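Local coordinates for penicillin-binding protein PbpB (Mycobacterium tuberculosis, PDB 6KGV) that cross-links peptidoglycan made from lipid-linked precursors during cell wall synthesis and is acylated by penicillins at its transpeptidase active site, at residues 264-269 with 382-387; 405-410 with 428-433; 280-285 with 334-339; 471-476 with 502-507. All blocks are in the same frame, centred on the assembly; numbering follows the deposited sequence.

Contact 1: 264-269 with 382-387; sequences PFEPGS and IGQGLS. With AXL (2-{1-[2-amino-2-(4-hydroxy-phenyl)-acetylamino]-2-oxo-ethyl}-5,5-dimethyl-thiazolidine-4-carboxylic acid), chain F.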
loop_
_atom_site.group_PDB
_atom_site.type_symbol
_atom_site.label_atom_id
_atom_site.label_comp_id
_atom_site.label_asym_id
_atom_site.label_seq_id
_atom_site.Cartn_x
_atom_site.Cartn_y
_atom_site.Cartn_z
ATOM N N PRO A 264 5.001 -8.246 -6.068
ATOM C CA PRO A 264 5.567 -6.930 -6.350
ATOM C C PRO A 264 5.298 -6.514 -7.787
ATOM O O PRO A 264 5.062 -7.332 -8.678
ATOM C CB PRO A 264 7.068 -7.126 -6.091
ATOM C CG PRO A 264 7.300 -8.577 -6.422
ATOM C CD PRO A 264 6.036 -9.289 -5.991
ATOM N N PHE A 265 5.326 -5.204 -7.994
ATOM C CA PHE A 265 5.099 -4.610 -9.303
ATOM C C PHE A 265 6.015 -3.404 -9.427
ATOM O O PHE A 265 6.559 -2.917 -8.435
ATOM C CB PHE A 265 3.630 -4.189 -9.484
ATOM C CG PHE A 265 3.105 -3.356 -8.346
ATOM C CD1 PHE A 265 3.238 -1.981 -8.356
ATOM C CD2 PHE A 265 2.530 -3.961 -7.228
ATOM C CE1 PHE A 265 2.789 -1.209 -7.287
ATOM C CE2 PHE A 265 2.066 -3.190 -6.156
ATOM C CZ PHE A 265 2.194 -1.818 -6.194
ATOM N N GLU A 266 6.189 -2.923 -10.650
ATOM C CA GLU A 266 6.945 -1.688 -10.801
ATOM C C GLU A 266 6.034 -0.518 -10.453
ATOM O O GLU A 266 4.897 -0.473 -10.923
ATOM C CB GLU A 266 7.508 -1.542 -12.219
ATOM C CG GLU A 266 8.424 -2.712 -12.611
ATOM C CD GLU A 266 9.415 -2.377 -13.711
ATOM O OE1 GLU A 266 9.590 -1.194 -14.039
ATOM O OE2 GLU A 266 10.044 -3.305 -14.236
ATOM N N PRO A 267 6.480 0.414 -9.608
ATOM C CA PRO A 267 5.551 1.441 -9.117
ATOM C C PRO A 267 5.240 2.499 -10.154
ATOM O O PRO A 267 4.141 3.067 -10.141
ATOM C CB PRO A 267 6.297 2.028 -7.913
ATOM C CG PRO A 267 7.770 1.879 -8.309
ATOM C CD PRO A 267 7.848 0.578 -9.072
ATOM N N GLY A 268 6.158 2.766 -11.072
ATOM C CA GLY A 268 5.916 3.922 -11.894
ATOM C C GLY A 268 6.004 5.185 -11.054
ATOM O O GLY A 268 6.702 5.251 -10.043
ATOM N N SER A 269 5.239 6.187 -11.465
ATOM C CA SER A 269 5.376 7.540 -10.951
ATOM C C SER A 269 5.050 7.688 -9.473
ATOM O O SER A 269 5.398 8.725 -8.899
ATOM C CB SER A 269 4.490 8.477 -11.758
ATOM O OG SER A 269 5.043 8.622 -13.030
ATOM N N ILE A 382 11.704 7.610 -11.808
ATOM C CA ILE A 382 10.329 7.627 -12.306
ATOM C C ILE A 382 9.614 6.300 -12.068
ATOM O O ILE A 382 8.483 6.122 -12.519
ATOM C CB ILE A 382 10.249 8.027 -13.786
ATOM C CG1 ILE A 382 10.885 6.952 -14.671
ATOM C CG2 ILE A 382 10.816 9.451 -13.992
ATOM C CD1 ILE A 382 10.950 7.341 -16.134
ATOM N N GLY A 383 10.232 5.381 -11.340
ATOM C CA GLY A 383 9.537 4.198 -10.891
ATOM C C GLY A 383 9.592 2.990 -11.796
ATOM O O GLY A 383 8.717 2.125 -11.681
ATOM N N GLN A 384 10.552 2.905 -12.715
ATOM C CA GLN A 384 10.737 1.713 -13.528
ATOM C C GLN A 384 12.152 1.188 -13.298
ATOM O O GLN A 384 13.070 1.955 -13.011
ATOM C CB GLN A 384 10.464 1.993 -15.039
ATOM C CG GLN A 384 9.097 2.674 -15.355
ATOM C CD GLN A 384 7.973 1.724 -15.877
ATOM O OE1 GLN A 384 7.103 2.154 -16.643
ATOM N NE2 GLN A 384 7.983 0.455 -15.444
ATOM N N GLY A 385 12.315 -0.135 -13.391
ATOM C CA GLY A 385 13.579 -0.783 -13.061
ATOM C C GLY A 385 13.673 -1.292 -11.640
ATOM O O GLY A 385 14.764 -1.686 -11.194
ATOM N N LEU A 386 12.571 -1.266 -10.904
ATOM C CA LEU A 386 12.518 -1.755 -9.543
ATOM C C LEU A 386 11.085 -2.173 -9.311
ATOM O O LEU A 386 10.180 -1.809 -10.070
ATOM C CB LEU A 386 12.949 -0.714 -8.497
ATOM C CG LEU A 386 12.010 0.443 -8.111
ATOM C CD1 LEU A 386 12.602 1.314 -7.005
ATOM C CD2 LEU A 386 11.663 1.327 -9.312
ATOM N N SER A 387 10.882 -2.940 -8.253
ATOM C CA SER A 387 9.552 -3.412 -7.959
ATOM C C SER A 387 9.359 -3.361 -6.459
ATOM O O SER A 387 10.322 -3.426 -5.689
ATOM C CB SER A 387 9.335 -4.834 -8.505
ATOM O OG SER A 387 10.184 -5.745 -7.841
HETATM C C1 AXL F . 4.733 7.801 -14.048
HETATM O O1 AXL F . 3.984 6.860 -13.785
HETATM C C2 AXL F . 4.852 8.365 -15.460
HETATM C C3 AXL F . 3.989 9.618 -15.454
HETATM S S4 AXL F . 3.176 9.935 -16.993
HETATM C C5 AXL F . 1.514 9.830 -16.377
HETATM C C51 AXL F . 0.963 11.239 -16.155
HETATM C C52 AXL F . 0.603 9.069 -17.355
HETATM C C6 AXL F . 1.640 9.049 -15.067
HETATM C C61 AXL F . 0.539 9.321 -14.094
HETATM O O62 AXL F . -0.573 8.785 -14.284
HETATM O O63 AXL F . 0.786 10.069 -13.121
HETATM N N7 AXL F . 2.924 9.383 -14.509
HETATM N N8 AXL F . 4.423 7.431 -16.491
HETATM C C9 AXL F . 5.204 7.038 -17.514
HETATM O O91 AXL F . 6.281 7.555 -17.771
HETATM C C10 AXL F . 4.714 5.886 -18.370
HETATM N N11 AXL F . 5.769 5.384 -19.233
HETATM C C12 AXL F . 3.568 6.282 -19.215
HETATM C C13 AXL F . 2.344 5.682 -18.993
HETATM C C14 AXL F . 1.231 6.016 -19.761
HETATM C C15 AXL F . 1.357 6.963 -20.769
HETATM C C16 AXL F . 2.588 7.574 -21.000
HETATM C C17 AXL F . 3.698 7.229 -20.228
HETATM O O18 AXL F . 0.268 7.283 -21.516
#
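Glu266 OE1 is gripped by two donors of the 382-387 loop. Gln384 NE2 lies 2.7 Å from Glu266 OE1, and the backbone Gly385 N lies 3.0 Å from the same Glu266 OE1. The two donors come from opposite faces of the carboxylate, each well above its plane. Tyr489 OH is a further partner of this oxygen. In the conformer described, one of two, the Gln384 chain bends at chi2 (-101°), which turns its amide back toward Glu266. The amide and carboxylate planes then stand 82° apart, and the oxygen lies almost in the amide plane. Gln384 OE1 accepts from Gln480 N, so in this conformer both ends of the amide are hydrogen-bonded. Closer to the active site, Gly268 N donates to Gly383 O at 2.7 Å. Gly383 CA packs closely against the Gly268 carbonyl, with Gly383 CA 3.1 Å from Gly268 O. Pro267 CD rests on Leu386 CD2 at 3.9 Å. Ser269 ends segment 264-269 and carries the opened penicillin: its OG is bonded covalently to C1 of AXL. Ser269 N donates to AXL O1 at 2.7 Å, as expected of one arm of an oxyanion hole. The bond to the drug confirms Ser269 as the acylated serine, the role inferred from related enzymes. Three residues earlier, the Glu266 carboxylate links the loop before this serine to 382-387 and to Tyr489.

Contact 2: 405-410 with 428-433; sequences VRVPPR and PDDIRV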
loop_
_atom_site.group_PDB
_atom_site.type_symbol
_atom_site.label_atom_id
_atom_site.label_comp_id
_atom_site.label_asym_id
_atom_site.label_seq_id
_atom_site.Cartn_x
_atom_site.Cartn_y
_atom_site.Cartn_z
ATOM N N VAL A 405 9.220 10.056 9.768
ATOM C CA VAL A 405 9.651 8.871 10.499
ATOM C C VAL A 405 8.840 7.692 9.993
ATOM O O VAL A 405 7.621 7.616 10.202
ATOM C CB VAL A 405 9.507 9.055 12.018
ATOM C CG1 VAL A 405 9.788 7.754 12.744
ATOM C CG2 VAL A 405 10.488 10.133 12.496
ATOM N N ARG A 406 9.517 6.778 9.308
ATOM C CA ARG A 406 8.870 5.581 8.791
ATOM C C ARG A 406 8.762 4.537 9.890
ATOM O O ARG A 406 9.756 4.204 10.537
ATOM C CB ARG A 406 9.656 5.019 7.614
ATOM C CG ARG A 406 9.031 3.800 6.967
ATOM C CD ARG A 406 9.721 3.502 5.662
ATOM N NE ARG A 406 11.088 3.005 5.802
ATOM C CZ ARG A 406 11.393 1.752 6.141
ATOM N NH1 ARG A 406 10.431 0.871 6.407
ATOM N NH2 ARG A 406 12.657 1.371 6.208
ATOM N N VAL A 407 7.553 4.022 10.095
ATOM C CA VAL A 407 7.320 2.971 11.074
ATOM C C VAL A 407 6.889 1.724 10.305
ATOM O O VAL A 407 5.820 1.720 9.673
ATOM C CB VAL A 407 6.276 3.392 12.120
ATOM C CG1 VAL A 407 6.097 2.292 13.147
ATOM C CG2 VAL A 407 6.682 4.706 12.809
ATOM N N PRO A 408 7.684 0.658 10.318
ATOM C CA PRO A 408 7.337 -0.531 9.549
ATOM C C PRO A 408 5.956 -1.038 9.919
ATOM O O PRO A 408 5.609 -1.150 11.110
ATOM C CB PRO A 408 8.435 -1.531 9.933
ATOM C CG PRO A 408 9.637 -0.657 10.187
ATOM C CD PRO A 408 9.037 0.563 10.900
ATOM N N PRO A 409 5.126 -1.322 8.917
ATOM C CA PRO A 409 3.742 -1.708 9.198
ATOM C C PRO A 409 3.663 -3.032 9.939
ATOM O O PRO A 409 4.554 -3.874 9.858
ATOM C CB PRO A 409 3.104 -1.794 7.802
ATOM C CG PRO A 409 4.251 -1.792 6.831
ATOM C CD PRO A 409 5.355 -1.044 7.492
ATOM N N ARG A 410 2.573 -3.205 10.679
ATOM C CA ARG A 410 2.361 -4.402 11.470
ATOM C C ARG A 410 0.880 -4.729 11.457
ATOM O O ARG A 410 0.037 -3.823 11.487
ATOM C CB ARG A 410 2.843 -4.207 12.921
ATOM C CG ARG A 410 4.347 -4.104 13.095
ATOM C CD ARG A 410 4.991 -5.409 12.727
ATOM N NE ARG A 410 6.416 -5.409 13.013
ATOM C CZ ARG A 410 7.356 -5.019 12.162
ATOM N NH1 ARG A 410 7.028 -4.573 10.948
ATOM N NH2 ARG A 410 8.632 -5.070 12.526
ATOM N N PRO A 428 7.895 -1.735 16.297
ATOM C CA PRO A 428 9.173 -1.711 15.586
ATOM C C PRO A 428 9.859 -0.363 15.733
ATOM O O PRO A 428 9.233 0.673 15.976
ATOM C CB PRO A 428 8.775 -1.975 14.131
ATOM C CG PRO A 428 7.391 -1.409 14.039
ATOM C CD PRO A 428 6.748 -1.710 15.367
ATOM N N ASP A 429 11.173 -0.393 15.559
ATOM C CA ASP A 429 11.966 0.814 15.724
ATOM C C ASP A 429 11.689 1.822 14.609
ATOM O O ASP A 429 11.609 1.466 13.429
ATOM C CB ASP A 429 13.451 0.458 15.757
ATOM C CG ASP A 429 13.919 0.035 17.145
ATOM O OD1 ASP A 429 13.378 0.543 18.151
ATOM O OD2 ASP A 429 14.837 -0.801 17.223
ATOM N N ASP A 430 11.528 3.083 15.014
ATOM C CA ASP A 430 11.460 4.226 14.118
ATOM C C ASP A 430 12.645 4.263 13.158
ATOM O O ASP A 430 13.758 3.855 13.497
ATOM C CB ASP A 430 11.444 5.519 14.941
ATOM C CG ASP A 430 10.082 5.803 15.566
ATOM O OD1 ASP A 430 9.167 4.957 15.451
ATOM O OD2 ASP A 430 9.929 6.869 16.204
ATOM N N ILE A 431 12.395 4.778 11.952
ATOM C CA ILE A 431 13.431 5.025 10.949
ATOM C C ILE A 431 13.224 6.429 10.390
ATOM O O ILE A 431 12.241 6.679 9.679
ATOM C CB ILE A 431 13.399 3.997 9.814
ATOM C CG1 ILE A 431 13.559 2.590 10.375
ATOM C CG2 ILE A 431 14.461 4.314 8.771
ATOM C CD1 ILE A 431 13.336 1.561 9.362
ATOM N N ARG A 432 14.147 7.342 10.680
ATOM C CA ARG A 432 13.992 8.679 10.143
ATOM C C ARG A 432 14.468 8.703 8.697
ATOM O O ARG A 432 15.622 8.361 8.403
ATOM C CB ARG A 432 14.735 9.735 10.949
ATOM C CG ARG A 432 14.501 11.071 10.249
ATOM C CD ARG A 432 14.713 12.232 11.087
ATOM N NE ARG A 432 13.791 12.352 12.212
ATOM C CZ ARG A 432 12.585 12.903 12.151
ATOM N NH1 ARG A 432 12.097 13.333 10.992
ATOM N NH2 ARG A 432 11.856 13.009 13.255
ATOM N N VAL A 433 13.572 9.107 7.803
ATOM C CA VAL A 433 13.845 9.172 6.377
ATOM C C VAL A 433 14.236 10.581 5.962
ATOM O O VAL A 433 15.216 10.782 5.249
ATOM C CB VAL A 433 12.610 8.664 5.594
ATOM C CG1 VAL A 433 12.869 8.674 4.095
ATOM C CG2 VAL A 433 12.233 7.266 6.079
#
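Val405 and Arg432 form a non-hydrogen-bonded antiparallel pair, and the valine lies over the arginine head group. Val405 CG2 sits over one face of the guanidinium, toward its rim, 3.3 Å from Arg432 NH2. The other methyl, Val405 CG1, is anti to the backbone N (chi1 173°) and meets the carboxylate carbon of Asp430, with CG1 to CG at 3.4 Å. Next along the ladder, Arg406 and Ile431 make the hydrogen-bonded pair. Arg406 N donates to Ile431 O at 2.8 Å, and Ile431 N to Arg406 O at 3.0 Å. Their side chains run side by side in the same direction on the other face of the sheet. The Arg406 chain bends at chi3 (70°), and Ile431 CD1 covers one face of its guanidinium. Beyond the strands, the rings of Pro408 and Pro428 lie alongside one another, running in opposite senses. Pro428 also lies over one face of the Arg410 guanidinium, with Pro428 CB 3.5 Å from Arg410 NH2. Arg410 NH1 donates to Pro409 O at 2.8 Å and also bonds to Thr354 O. The arginines thus offer flat faces to aliphatic groups while their nitrogens bond to carbonyls: Arg406 to Lys347 O, Arg432 to Val434 O. This two-stranded ribbon follows helix 390-401 and precedes helix 436-446. Val433 packs on Ala399 of the first and on Met344 near the end of helix 326-347.

Contact 3: 280-285 with 334-339; sequences IEHGLS and QRVGPE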
loop_
_atom_site.group_PDB
_atom_site.type_symbol
_atom_site.label_atom_id
_atom_site.label_comp_id
_atom_site.label_asym_id
_atom_site.label_seq_id
_atom_site.Cartn_x
_atom_site.Cartn_y
_atom_site.Cartn_z
ATOM N N ILE A 280 14.080 17.974 -1.673
ATOM C CA ILE A 280 13.768 18.939 -0.625
ATOM C C ILE A 280 14.663 18.715 0.592
ATOM O O ILE A 280 15.182 19.669 1.175
ATOM C CB ILE A 280 12.276 18.854 -0.238
ATOM C CG1 ILE A 280 11.369 19.206 -1.423
ATOM C CG2 ILE A 280 11.993 19.714 1.026
ATOM C CD1 ILE A 280 11.478 20.673 -1.896
ATOM N N GLU A 281 14.855 17.454 1.001
ATOM C CA GLU A 281 15.653 17.180 2.197
ATOM C C GLU A 281 17.093 17.666 2.044
ATOM O O GLU A 281 17.694 18.155 3.006
ATOM C CB GLU A 281 15.631 15.686 2.528
ATOM C CG GLU A 281 16.592 15.266 3.641
ATOM C CD GLU A 281 16.081 15.575 5.044
ATOM O OE1 GLU A 281 14.922 16.014 5.221
ATOM O OE2 GLU A 281 16.860 15.359 5.988
ATOM N N HIS A 282 17.680 17.539 0.860
ATOM C CA HIS A 282 19.054 18.006 0.730
ATOM C C HIS A 282 19.153 19.473 0.321
ATOM O O HIS A 282 20.241 19.927 -0.045
ATOM C CB HIS A 282 19.816 17.115 -0.243
ATOM C CG HIS A 282 19.927 15.700 0.234
ATOM N ND1 HIS A 282 20.476 15.372 1.454
ATOM C CD2 HIS A 282 19.520 14.533 -0.323
ATOM C CE1 HIS A 282 20.424 14.061 1.621
ATOM N NE2 HIS A 282 19.846 13.529 0.559
ATOM N N GLY A 283 18.055 20.226 0.397
ATOM C CA GLY A 283 18.108 21.650 0.113
ATOM C C GLY A 283 18.387 21.982 -1.337
ATOM O O GLY A 283 18.930 23.045 -1.622
ATOM N N LEU A 284 18.009 21.097 -2.263
ATOM C CA LEU A 284 18.345 21.196 -3.677
ATOM C C LEU A 284 17.275 21.875 -4.505
ATOM O O LEU A 284 17.514 22.166 -5.681
ATOM C CB LEU A 284 18.590 19.797 -4.249
ATOM C CG LEU A 284 19.731 19.073 -3.543
ATOM C CD1 LEU A 284 19.832 17.636 -4.014
ATOM C CD2 LEU A 284 21.042 19.842 -3.787
ATOM N N SER A 285 16.100 22.096 -3.943
ATOM C CA SER A 285 15.014 22.768 -4.638
ATOM C C SER A 285 13.989 23.111 -3.574
ATOM O O SER A 285 14.133 22.727 -2.411
ATOM C CB SER A 285 14.425 21.882 -5.745
ATOM O OG SER A 285 13.448 22.572 -6.503
ATOM N N GLN A 334 19.018 14.555 -11.041
ATOM C CA GLN A 334 20.420 14.846 -11.326
ATOM C C GLN A 334 21.042 15.690 -10.221
ATOM O O GLN A 334 22.233 15.549 -9.937
ATOM C CB GLN A 334 20.572 15.553 -12.681
ATOM C CG GLN A 334 20.260 14.684 -13.894
ATOM C CD GLN A 334 20.326 15.469 -15.214
ATOM O OE1 GLN A 334 20.774 16.615 -15.252
ATOM N NE2 GLN A 334 19.856 14.857 -16.290
ATOM N N ARG A 335 20.249 16.552 -9.573
ATOM C CA ARG A 335 20.772 17.339 -8.459
ATOM C C ARG A 335 21.067 16.455 -7.250
ATOM O O ARG A 335 22.039 16.692 -6.523
ATOM C CB ARG A 335 19.784 18.444 -8.077
ATOM C CG ARG A 335 19.252 19.269 -9.253
ATOM C CD ARG A 335 18.468 20.478 -8.742
ATOM N NE ARG A 335 18.035 21.360 -9.814
ATOM C CZ ARG A 335 17.296 22.445 -9.617
ATOM N NH1 ARG A 335 16.903 22.756 -8.390
ATOM N NH2 ARG A 335 16.949 23.216 -10.639
ATOM N N VAL A 336 20.237 15.433 -7.018
ATOM C CA VAL A 336 20.447 14.542 -5.879
ATOM C C VAL A 336 21.672 13.652 -6.101
ATOM O O VAL A 336 22.431 13.372 -5.167
ATOM C CB VAL A 336 19.176 13.704 -5.618
ATOM C CG1 VAL A 336 19.306 12.892 -4.345
ATOM C CG2 VAL A 336 17.922 14.593 -5.580
ATOM N N GLY A 337 21.882 13.187 -7.329
ATOM C CA GLY A 337 22.931 12.230 -7.589
ATOM C C GLY A 337 22.529 10.815 -7.193
ATOM O O GLY A 337 21.674 10.606 -6.326
ATOM N N PRO A 338 23.141 9.814 -7.835
ATOM C CA PRO A 338 22.779 8.410 -7.541
ATOM C C PRO A 338 22.925 8.004 -6.081
ATOM O O PRO A 338 22.038 7.338 -5.535
ATOM C CB PRO A 338 23.741 7.618 -8.435
ATOM C CG PRO A 338 24.009 8.527 -9.591
ATOM C CD PRO A 338 24.019 9.927 -9.016
ATOM N N GLU A 339 24.014 8.391 -5.422
ATOM C CA GLU A 339 24.295 7.846 -4.098
ATOM C C GLU A 339 23.295 8.338 -3.065
ATOM O O GLU A 339 22.732 7.542 -2.306
ATOM C CB GLU A 339 25.724 8.183 -3.686
ATOM C CG GLU A 339 26.711 7.805 -4.765
ATOM C CD GLU A 339 28.145 7.854 -4.304
ATOM O OE1 GLU A 339 28.399 8.376 -3.184
ATOM O OE2 GLU A 339 29.021 7.357 -5.065
#
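A Schellman motif ends helix 272-281, and the residues just after it meet helix 326-347. Gly283, with positive phi, is the C-prime residue. Its N bonds to Ile280 O at 3.0 Å, and Leu284 N reaches back to Val279 O. This turn brings the Leu284 carbonyl and side chain to the second helix. Arg335 NH1 donates to Leu284 O at 2.8 Å. The oxygen lies at the edge of the guanidinium, near its plane, and the donor lies in the carbonyl plane. The Arg335 chain is extended from CG to NE, which carries its guanidinium to the Leu284 carbonyl. Arg335 NH2 makes a salt bridge to Glu289, so the head group is held by a carbonyl and a carboxylate. Glu289 also takes Ser285 OG. Beside these polar bonds, Leu284 CD1 packs on the helix backbone, 3.5 Å from Arg335 O. Leu284 CD1 also meets Val336 CG2 at 3.9 Å. The His282 ring lies obliquely beside Val336 CG1 at the margin. The contact joins the C-terminal end of the helix after the active-site serine to the middle of helix 326-347. Val336 also packs on Ala278 and Val279 of helix 272-281, while Ile280 faces helix 436-446.

Contact 4: 471-476 with 502-507; sequences QMAGKT and ATADNP. With AXL (2-{1-[2-amino-2-(4-hydroxy-phenyl)-acetylamino]-2-oxo-ethyl}-5,5-dimethyl-thiazolidine-4-carboxylic acid), chain F.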
loop_
_atom_site.group_PDB
_atom_site.type_symbol
_atom_site.label_atom_id
_atom_site.label_comp_id
_atom_site.label_asym_id
_atom_site.label_seq_id
_atom_site.Cartn_x
_atom_site.Cartn_y
_atom_site.Cartn_z
ATOM N N GLN A 471 -7.502 18.614 3.078
ATOM C CA GLN A 471 -6.187 18.741 2.436
ATOM C C GLN A 471 -5.656 17.363 2.026
ATOM O O GLN A 471 -4.664 16.855 2.558
ATOM C CB GLN A 471 -5.207 19.435 3.374
ATOM C CG GLN A 471 -5.538 20.875 3.685
ATOM C CD GLN A 471 -4.396 21.594 4.398
ATOM O OE1 GLN A 471 -3.222 21.233 4.262
ATOM N NE2 GLN A 471 -4.743 22.619 5.159
ATOM N N MET A 472 -6.346 16.746 1.068
ATOM C CA MET A 472 -5.871 15.486 0.506
ATOM C C MET A 472 -4.574 15.712 -0.267
ATOM O O MET A 472 -4.379 16.749 -0.911
ATOM C CB MET A 472 -6.929 14.878 -0.412
ATOM C CG MET A 472 -8.222 14.437 0.311
ATOM S SD MET A 472 -7.907 13.379 1.749
ATOM C CE MET A 472 -9.573 13.194 2.411
ATOM N N ALA A 473 -3.672 14.743 -0.179
ATOM C CA ALA A 473 -2.385 14.782 -0.863
ATOM C C ALA A 473 -2.063 13.373 -1.327
ATOM O O ALA A 473 -2.290 12.413 -0.592
ATOM C CB ALA A 473 -1.266 15.301 0.051
ATOM N N GLY A 474 -1.538 13.251 -2.537
ATOM C CA GLY A 474 -1.297 11.933 -3.075
ATOM C C GLY A 474 -0.468 12.005 -4.333
ATOM O O GLY A 474 0.047 13.063 -4.699
ATOM N N LYS A 475 -0.319 10.851 -4.980
ATOM C CA LYS A 475 0.437 10.766 -6.222
ATOM C C LYS A 475 -0.149 9.627 -7.047
ATOM O O LYS A 475 -0.420 8.547 -6.506
ATOM C CB LYS A 475 1.937 10.539 -5.959
ATOM C CG LYS A 475 2.801 10.440 -7.212
ATOM C CD LYS A 475 2.922 11.826 -7.899
ATOM C CE LYS A 475 3.619 11.749 -9.254
ATOM N NZ LYS A 475 2.694 11.234 -10.316
ATOM N N THR A 476 -0.378 9.898 -8.339
ATOM C CA THR A 476 -0.803 8.911 -9.324
ATOM C C THR A 476 0.403 8.129 -9.847
ATOM O O THR A 476 1.550 8.592 -9.783
ATOM C CB THR A 476 -1.509 9.597 -10.503
ATOM O OG1 THR A 476 -0.720 10.715 -10.940
ATOM C CG2 THR A 476 -2.933 10.083 -10.123
ATOM N N ALA A 502 -4.573 11.163 4.161
ATOM C CA ALA A 502 -5.671 11.949 4.699
ATOM C C ALA A 502 -5.361 12.363 6.149
ATOM O O ALA A 502 -5.348 11.510 7.042
ATOM C CB ALA A 502 -6.971 11.154 4.634
ATOM N N THR A 503 -5.092 13.645 6.405
ATOM C CA THR A 503 -4.937 14.700 5.411
ATOM C C THR A 503 -3.532 15.282 5.523
ATOM O O THR A 503 -2.778 14.903 6.415
ATOM C CB THR A 503 -5.917 15.827 5.632
ATOM O OG1 THR A 503 -5.750 16.289 6.976
ATOM C CG2 THR A 503 -7.365 15.362 5.409
ATOM N N ALA A 504 -3.195 16.241 4.657
ATOM C CA ALA A 504 -1.842 16.784 4.681
ATOM C C ALA A 504 -1.590 17.589 5.951
ATOM O O ALA A 504 -0.507 17.499 6.550
ATOM C CB ALA A 504 -1.587 17.637 3.439
ATOM N N ASP A 505 -2.580 18.374 6.384
ATOM C CA ASP A 505 -2.429 19.165 7.594
ATOM C C ASP A 505 -2.579 18.326 8.854
ATOM O O ASP A 505 -2.090 18.723 9.915
ATOM C CB ASP A 505 -3.448 20.309 7.597
ATOM C CG ASP A 505 -4.879 19.814 7.504
ATOM O OD1 ASP A 505 -5.173 18.936 6.664
ATOM O OD2 ASP A 505 -5.722 20.303 8.275
ATOM N N ASN A 506 -3.222 17.169 8.766
ATOM C CA ASN A 506 -3.427 16.301 9.926
ATOM C C ASN A 506 -3.496 14.855 9.450
ATOM O O ASN A 506 -4.577 14.280 9.283
ATOM C CB ASN A 506 -4.691 16.701 10.690
ATOM C CG ASN A 506 -4.930 15.845 11.916
ATOM O OD1 ASN A 506 -6.066 15.687 12.353
ATOM N ND2 ASN A 506 -3.861 15.277 12.470
ATOM N N PRO A 507 -2.340 14.228 9.220
ATOM C CA PRO A 507 -2.311 12.859 8.681
ATOM C C PRO A 507 -2.888 11.846 9.659
ATOM O O PRO A 507 -2.405 11.704 10.782
ATOM C CB PRO A 507 -0.815 12.613 8.433
ATOM C CG PRO A 507 -0.198 13.985 8.400
ATOM C CD PRO A 507 -0.993 14.797 9.363
HETATM C C1 AXL F . 4.733 7.801 -14.048
HETATM O O1 AXL F . 3.984 6.860 -13.785
HETATM C C2 AXL F . 4.852 8.365 -15.460
HETATM C C3 AXL F . 3.989 9.618 -15.454
HETATM S S4 AXL F . 3.176 9.935 -16.993
HETATM C C5 AXL F . 1.514 9.830 -16.377
HETATM C C51 AXL F . 0.963 11.239 -16.155
HETATM C C52 AXL F . 0.603 9.069 -17.355
HETATM C C6 AXL F . 1.640 9.049 -15.067
HETATM C C61 AXL F . 0.539 9.321 -14.094
HETATM O O62 AXL F . -0.573 8.785 -14.284
HETATM O O63 AXL F . 0.786 10.069 -13.121
HETATM N N7 AXL F . 2.924 9.383 -14.509
HETATM N N8 AXL F . 4.423 7.431 -16.491
HETATM C C9 AXL F . 5.204 7.038 -17.514
HETATM O O91 AXL F . 6.281 7.555 -17.771
HETATM C C10 AXL F . 4.714 5.886 -18.370
HETATM N N11 AXL F . 5.769 5.384 -19.233
HETATM C C12 AXL F . 3.568 6.282 -19.215
HETATM C C13 AXL F . 2.344 5.682 -18.993
HETATM C C14 AXL F . 1.231 6.016 -19.761
HETATM C C15 AXL F . 1.357 6.963 -20.769
HETATM C C16 AXL F . 2.588 7.574 -21.000
HETATM C C17 AXL F . 3.698 7.229 -20.228
HETATM O O18 AXL F . 0.268 7.283 -21.516
HETATM O O HOH W 1 -7.775 18.704 6.109
#
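Gln471 CG is anti to its carbonyl carbon (chi1 -66°) and the chain is extended beyond CG, while Asp505 CG lies between its backbone N and carbonyl carbon (chi1 58°). These torsions stack the Gln471 amide on the Asp505 carboxylate, with the planes 19° apart. Gln471 CB lies 3.3 Å from Asp505 OD1. The amide does not bond to the carboxylate it stacks on; Gln471 OE1 accepts from Gln444. Thr503 OG1 donates to Asp505 OD1 at 2.7 Å, from above the carboxylate plane. A water also donates to Asp505 OD1 at 2.7 Å and accepts from Gln471 N at 3.0 Å. The direct hydrogen bond between the segments is short: Ala504 N to Gln471 O, 2.6 Å. The peptide before Thr503 is cis, in the turn that donates this bond. Met472 bends back at chi2, and its SD touches Ala502 CB at 3.8 Å. Further along, Thr476 OG1 donates to the AXL carboxylate at O63, at 2.7 Å. Lys475 and Thr476 fit the K(T/S)G-type motif of penicillin-binding proteins. Two kinds of chemistry therefore meet along strand 473-483. Just before it, Gln471 is tied to the turn by a backbone bond and a water, while Thr503 braces Asp505 within the turn; at Thr476 a hydroxyl binds the drug's carboxylate.

In the fold
Contacts 1 and 4 are buried, and contacts 2 and 3 lie at the surface. Contacts 1 and 4 share the bound penicillin and touch each other where Ser269 packs on Lys475 and Thr476, although their centres are about 22 Å apart. Contact 3 is nested in the chain loop closed by contact 1. Helix 326-347 takes part in contact 3 and also packs on contacts 1 and 2. In contact 1 a carboxylate is gripped by several donors. In the surface pairs arginines are prominent: guanidinium faces pack on aliphatic groups beside a backbone ladder in contact 2, and a guanidinium edge bonds a carbonyl beside leucine packing in contact 3. Contact 4 adds a water link at its exposed margin.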